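Local coordinates for Sn-glycerol-3-phosphate ABC transporter substrate-binding protein UspB (PDB 4MFI) that probably delivers glycerophosphocholine to its ATP-binding cassette importer as the substrate-binding subunit in Mycobacterium tuberculosis, at residues Tyr139-Arg144 with Arg385-Gly390; Trp208-Pro213 with Gly219-Lys224. One frame throughout, in Å; residues are numbered along the deposited sequence.

Contact 1 of 2, residues Tyr139-Arg144 with Arg385-Gly390; sequences YEFNGR and RVFLPG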
loop_
_atom_site.group_PDB
_atom_site.type_symbol
_atom_site.label_atom_id
_atom_site.label_comp_id
_atom_site.label_asym_id
_atom_site.label_seq_id
_atom_site.Cartn_x
_atom_site.Cartn_y
_atom_site.Cartn_z
ATOM N N TYR A 139 -5.899 9.505 -2.188
ATOM C CA TYR A 139 -5.269 10.830 -2.255
ATOM C C TYR A 139 -6.246 11.970 -2.059
ATOM O O TYR A 139 -5.939 13.124 -2.370
ATOM C CB TYR A 139 -4.508 11.010 -3.576
ATOM C CG TYR A 139 -3.578 9.856 -3.844
ATOM C CD1 TYR A 139 -2.405 9.693 -3.111
ATOM C CD2 TYR A 139 -3.881 8.908 -4.814
ATOM C CE1 TYR A 139 -1.561 8.617 -3.344
ATOM C CE2 TYR A 139 -3.044 7.841 -5.056
ATOM C CZ TYR A 139 -1.888 7.695 -4.322
ATOM O OH TYR A 139 -1.064 6.618 -4.573
ATOM N N GLU A 140 -7.430 11.643 -1.555
ATOM C CA GLU A 140 -8.467 12.638 -1.339
ATOM C C GLU A 140 -8.405 13.165 0.084
ATOM O O GLU A 140 -8.251 12.403 1.046
ATOM C CB GLU A 140 -9.851 12.046 -1.633
ATOM C CG GLU A 140 -10.993 13.044 -1.519
ATOM C CD GLU A 140 -11.777 12.896 -0.223
ATOM O OE1 GLU A 140 -12.336 13.903 0.263
ATOM O OE2 GLU A 140 -11.843 11.766 0.308
ATOM N N PHE A 141 -8.487 14.478 0.213
ATOM C CA PHE A 141 -8.652 15.084 1.514
ATOM C C PHE A 141 -9.513 16.319 1.388
ATOM O O PHE A 141 -9.232 17.204 0.566
ATOM C CB PHE A 141 -7.316 15.444 2.138
ATOM C CG PHE A 141 -7.447 16.004 3.516
ATOM C CD1 PHE A 141 -7.879 15.199 4.561
ATOM C CD2 PHE A 141 -7.167 17.332 3.765
ATOM C CE1 PHE A 141 -8.019 15.713 5.836
ATOM C CE2 PHE A 141 -7.299 17.858 5.037
ATOM C CZ PHE A 141 -7.728 17.048 6.077
ATOM N N ASN A 142 -10.564 16.376 2.205
ATOM C CA ASN A 142 -11.507 17.490 2.172
ATOM C C ASN A 142 -12.091 17.718 0.776
ATOM O O ASN A 142 -12.337 18.859 0.381
ATOM C CB ASN A 142 -10.840 18.781 2.665
ATOM C CG ASN A 142 -10.709 18.845 4.181
ATOM O OD1 ASN A 142 -11.001 17.880 4.895
ATOM N ND2 ASN A 142 -10.258 19.994 4.679
ATOM N N GLY A 143 -12.284 16.637 0.025
ATOM C CA GLY A 143 -12.917 16.723 -1.280
ATOM C C GLY A 143 -11.985 17.074 -2.425
ATOM O O GLY A 143 -12.439 17.282 -3.550
ATOM N N ARG A 144 -10.686 17.138 -2.146
ATOM C CA ARG A 144 -9.699 17.452 -3.171
ATOM C C ARG A 144 -8.685 16.334 -3.289
ATOM O O ARG A 144 -8.314 15.719 -2.285
ATOM C CB ARG A 144 -8.981 18.755 -2.829
ATOM C CG ARG A 144 -9.940 19.914 -2.628
ATOM C CD ARG A 144 -9.220 21.230 -2.443
ATOM N NE ARG A 144 -10.177 22.328 -2.344
ATOM C CZ ARG A 144 -10.749 22.724 -1.211
ATOM N NH1 ARG A 144 -10.451 22.123 -0.065
ATOM N NH2 ARG A 144 -11.614 23.731 -1.223
ATOM N N ARG A 385 -2.238 6.102 10.661
ATOM C CA ARG A 385 -1.089 5.497 9.986
ATOM C C ARG A 385 -0.491 6.400 8.906
ATOM O O ARG A 385 0.731 6.550 8.821
ATOM C CB ARG A 385 -1.418 4.110 9.400
ATOM C CG ARG A 385 -0.169 3.444 8.829
ATOM C CD ARG A 385 -0.379 2.029 8.246
ATOM N NE ARG A 385 0.946 1.575 7.825
ATOM C CZ ARG A 385 1.516 1.925 6.676
ATOM N NH1 ARG A 385 0.840 2.641 5.786
ATOM N NH2 ARG A 385 2.757 1.553 6.406
ATOM N N VAL A 386 -1.341 7.006 8.084
ATOM C CA VAL A 386 -0.844 7.698 6.887
ATOM C C VAL A 386 -0.754 9.222 6.932
ATOM O O VAL A 386 -0.013 9.806 6.140
ATOM C CB VAL A 386 -1.630 7.291 5.609
ATOM C CG1 VAL A 386 -1.324 5.835 5.230
ATOM C CG2 VAL A 386 -3.142 7.543 5.776
ATOM N N PHE A 387 -1.504 9.863 7.829
ATOM C CA PHE A 387 -1.518 11.334 7.907
ATOM C C PHE A 387 -0.834 11.874 9.157
ATOM O O PHE A 387 -0.510 13.058 9.231
ATOM C CB PHE A 387 -2.953 11.873 7.902
ATOM C CG PHE A 387 -3.712 11.655 6.610
ATOM C CD1 PHE A 387 -3.085 11.179 5.459
ATOM C CD2 PHE A 387 -5.065 11.955 6.552
ATOM C CE1 PHE A 387 -3.804 10.996 4.277
ATOM C CE2 PHE A 387 -5.781 11.786 5.375
ATOM C CZ PHE A 387 -5.147 11.300 4.236
ATOM N N LEU A 388 -0.645 11.016 10.147
ATOM C CA LEU A 388 -0.090 11.419 11.432
ATOM C C LEU A 388 1.397 11.084 11.389
ATOM O O LEU A 388 1.761 9.930 11.167
ATOM C CB LEU A 388 -0.802 10.638 12.539
ATOM C CG LEU A 388 -0.640 11.055 14.004
ATOM C CD1 LEU A 388 -1.736 10.410 14.838
ATOM C CD2 LEU A 388 0.745 10.702 14.554
ATOM N N PRO A 389 2.264 12.089 11.589
ATOM C CA PRO A 389 3.710 11.896 11.434
ATOM C C PRO A 389 4.249 10.732 12.249
ATOM O O PRO A 389 4.039 10.681 13.463
ATOM C CB PRO A 389 4.298 13.216 11.949
ATOM C CG PRO A 389 3.239 14.219 11.665
ATOM C CD PRO A 389 1.928 13.490 11.902
ATOM N N GLY A 390 4.916 9.803 11.569
ATOM C CA GLY A 390 5.461 8.609 12.191
ATOM C C GLY A 390 4.462 7.581 12.708
ATOM O O GLY A 390 4.863 6.610 13.347
#
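The tight turn that carries Phe141 towards Phe387 is fastened by a short side-chain bond, from Gly143 N to Glu140 OE1 at 2.7 Å. The carboxylate offers its anti lone pair, and the bond is appreciably bent, with an N-H...O angle of 143°. Two backbone bonds close the same turn: Phe141 N to Arg144 O at 2.8 Å, and Arg144 N to Phe141 O at 3.1 Å. Together they define a two-residue β-hairpin with a type I' turn, in which Asn142 and Gly143 occupy the two central positions, both with positive phi. Asn142 bends back over its neighbour, placing OD1 3.5 Å above the plane of the Phe141 ring, towards its rim. The turn thus holds the strand end from which Phe141 projects. In the two-lobed fold of solute-binding proteins, strand 140-141 belongs to the large mixed sheet of one lobe, whereas segment 385-390 follows from helix 383-386, which packs beside 208-211 and Tyr221, probably in the other lobe. Between the two segments the meeting is purely apolar. Phe141 CD1 lies 4.1 Å from Phe387 CE2; the ring planes are almost perpendicular, at 86°, yet the approach is oblique and the centroids stand 6.0 Å apart. Phe141 holds CG opposite its backbone N (chi1 -177°), which swings the ring off the strand towards Phe387. Phe106 joins the two sides, meeting Phe141 edge-to-face and stacking with Phe387, while Trp105 also meets the Phe387 ring. Farther back along the same segment, Arg385, which does not touch segment 139-144, forms a salt bridge through NH1 to Asp102, and its NE bonds to Ser207 OG.

Contact 2 of 2, residues Trp208-Pro213 with Gly219-Lys224; sequences WTFQGP and GAYSDK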
loop_
_atom_site.group_PDB
_atom_site.type_symbol
_atom_site.label_atom_id
_atom_site.label_comp_id
_atom_site.label_asym_id
_atom_site.label_seq_id
_atom_site.Cartn_x
_atom_site.Cartn_y
_atom_site.Cartn_z
ATOM N N TRP A 208 0.825 -1.840 8.656
ATOM C CA TRP A 208 0.099 -1.952 7.396
ATOM C C TRP A 208 -0.725 -3.230 7.323
ATOM O O TRP A 208 -1.919 -3.183 7.023
ATOM C CB TRP A 208 1.081 -1.888 6.226
ATOM C CG TRP A 208 0.452 -1.753 4.873
ATOM C CD1 TRP A 208 -0.394 -0.763 4.447
ATOM C CD2 TRP A 208 0.675 -2.604 3.742
ATOM N NE1 TRP A 208 -0.723 -0.959 3.125
ATOM C CE2 TRP A 208 -0.077 -2.081 2.669
ATOM C CE3 TRP A 208 1.435 -3.766 3.532
ATOM C CZ2 TRP A 208 -0.081 -2.668 1.402
ATOM C CZ3 TRP A 208 1.423 -4.354 2.277
ATOM C CH2 TRP A 208 0.672 -3.804 1.226
ATOM N N THR A 209 -0.093 -4.371 7.597
ATOM C CA THR A 209 -0.784 -5.652 7.447
ATOM C C THR A 209 -1.799 -5.928 8.553
ATOM O O THR A 209 -2.789 -6.621 8.313
ATOM C CB THR A 209 0.179 -6.850 7.333
ATOM O OG1 THR A 209 0.942 -6.965 8.538
ATOM C CG2 THR A 209 1.113 -6.701 6.129
ATOM N N PHE A 210 -1.581 -5.400 9.753
ATOM C CA PHE A 210 -2.533 -5.598 10.854
ATOM C C PHE A 210 -3.795 -4.769 10.663
ATOM O O PHE A 210 -4.826 -5.039 11.277
ATOM C CB PHE A 210 -1.872 -5.259 12.202
ATOM C CG PHE A 210 -2.802 -5.355 13.388
ATOM C CD1 PHE A 210 -3.164 -6.587 13.910
ATOM C CD2 PHE A 210 -3.297 -4.200 13.991
ATOM C CE1 PHE A 210 -4.019 -6.669 15.003
ATOM C CE2 PHE A 210 -4.149 -4.277 15.085
ATOM C CZ PHE A 210 -4.510 -5.513 15.592
ATOM N N GLN A 211 -3.716 -3.753 9.811
ATOM C CA GLN A 211 -4.844 -2.871 9.586
ATOM C C GLN A 211 -6.079 -3.656 9.161
ATOM O O GLN A 211 -7.198 -3.358 9.587
ATOM C CB GLN A 211 -4.479 -1.869 8.496
ATOM C CG GLN A 211 -4.679 -0.458 8.922
ATOM C CD GLN A 211 -4.261 0.572 7.895
ATOM O OE1 GLN A 211 -4.735 1.703 7.941
ATOM N NE2 GLN A 211 -3.355 0.202 6.978
ATOM N N GLY A 212 -5.859 -4.671 8.331
ATOM C CA GLY A 212 -6.942 -5.496 7.834
ATOM C C GLY A 212 -7.673 -6.269 8.916
ATOM O O GLY A 212 -8.887 -6.108 9.067
ATOM N N PRO A 213 -6.958 -7.131 9.660
ATOM C CA PRO A 213 -7.644 -7.849 10.735
ATOM C C PRO A 213 -8.257 -6.914 11.760
ATOM O O PRO A 213 -9.341 -7.213 12.248
ATOM C CB PRO A 213 -6.543 -8.722 11.362
ATOM C CG PRO A 213 -5.275 -8.296 10.734
ATOM C CD PRO A 213 -5.621 -7.695 9.406
ATOM N N GLY A 219 -12.298 -2.918 14.734
ATOM C CA GLY A 219 -11.363 -1.953 15.279
ATOM C C GLY A 219 -10.842 -0.982 14.236
ATOM O O GLY A 219 -11.141 -1.100 13.042
ATOM N N ALA A 220 -10.041 -0.020 14.690
ATOM C CA ALA A 220 -9.333 0.891 13.799
ATOM C C ALA A 220 -8.282 1.602 14.621
ATOM O O ALA A 220 -8.416 1.723 15.841
ATOM C CB ALA A 220 -10.289 1.903 13.196
ATOM N N TYR A 221 -7.232 2.089 13.969
ATOM C CA TYR A 221 -6.278 2.944 14.671
ATOM C C TYR A 221 -6.912 4.301 14.959
ATOM O O TYR A 221 -6.607 4.951 15.966
ATOM C CB TYR A 221 -5.028 3.164 13.826
ATOM C CG TYR A 221 -4.296 1.916 13.401
ATOM C CD1 TYR A 221 -4.222 0.795 14.228
ATOM C CD2 TYR A 221 -3.643 1.868 12.173
ATOM C CE1 TYR A 221 -3.529 -0.344 13.828
ATOM C CE2 TYR A 221 -2.961 0.731 11.762
ATOM C CZ TYR A 221 -2.895 -0.366 12.602
ATOM O OH TYR A 221 -2.213 -1.501 12.217
ATOM N N SER A 222 -7.766 4.743 14.042
ATOM C CA SER A 222 -8.449 6.023 14.165
ATOM C C SER A 222 -9.694 6.008 13.295
ATOM O O SER A 222 -9.800 5.209 12.359
ATOM C CB SER A 222 -7.525 7.184 13.764
ATOM O OG SER A 222 -7.059 7.047 12.429
ATOM N N ASP A 223 -10.632 6.881 13.641
ATOM C CA ASP A 223 -11.820 7.162 12.852
ATOM C C ASP A 223 -11.671 8.633 12.480
ATOM O O ASP A 223 -11.876 9.527 13.314
ATOM C CB ASP A 223 -13.065 6.943 13.707
ATOM C CG ASP A 223 -14.353 7.111 12.932
ATOM O OD1 ASP A 223 -14.299 7.386 11.713
ATOM O OD2 ASP A 223 -15.429 6.950 13.555
ATOM N N LYS A 224 -11.275 8.881 11.235
ATOM C CA LYS A 224 -10.805 10.206 10.828
ATOM C C LYS A 224 -9.705 10.678 11.794
ATOM O O LYS A 224 -8.736 9.948 12.002
ATOM C CB LYS A 224 -11.969 11.194 10.716
ATOM C CG LYS A 224 -13.128 10.655 9.890
ATOM C CD LYS A 224 -12.695 10.305 8.484
ATOM C CE LYS A 224 -13.850 9.691 7.700
ATOM N NZ LYS A 224 -15.073 10.543 7.766
#
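Tyr221 projects from segment 219-224 against Phe210 and Gln211, and polar bonds hold the chain before, at and after it. Ala220 comes first: its carbonyl O receives hydrogen bonds from the hydroxyls of Thr228 and Thr234. At Tyr221 the backbone N is bonded to Asp382 OD2, and a chi1 of -57°, with CG opposite the carbonyl carbon, sends the ring towards Phe210 and Gln211. The hydroxyl end arrives near the plane of the Phe210 ring, at its edge, with Tyr221 OH 3.4 Å from Phe210 CD2. Tyr221 CE1 lies 3.9 Å from that same CD2 and also in the plane of the Phe210 ring. The OH is satisfied by donating to Ser207 O. Gln211 runs across Tyr221 at roughly a right angle, bringing CG to 3.5 Å from Tyr221 CE2. Its amide lies nearly parallel to the phenol, 12° between the planes, and is fixed by two bonds: OE1 accepts from Asp382 N and NE2 donates to Gln381 OE1. Asp382 therefore ties both segments to one loop. At Ser222, OG accepts from Ala384 N as the chain enters strand 222-223. The arrangement is a buried tyrosine leading into a short antiparallel β-hairpin, 222-223 with 226-227, and packed against the helical segment 208-213, probably within one lobe of the periplasmic-binding-protein fold.

In the fold
Contact 2 is nested, in sequence, inside the long loop closed by contact 1, and their centres lie about 14 Å apart. The two touch through Arg385, whose CB lies 4.2 Å from Tyr221 CD2 and whose CD approaches Gln211 NE2 at 3.7 Å. Contact 2 is core packing between near neighbours in sequence: all three touching residues are buried, and their polar groups are paired with surrounding residues. Contact 1 is partly buried, smaller in area and entirely aromatic, and it joins segments 241 residues apart, probably between the two lobes. Helix 383-386 serves both, supplying part of one segment in contact 1 and flanking Tyr221 in contact 2.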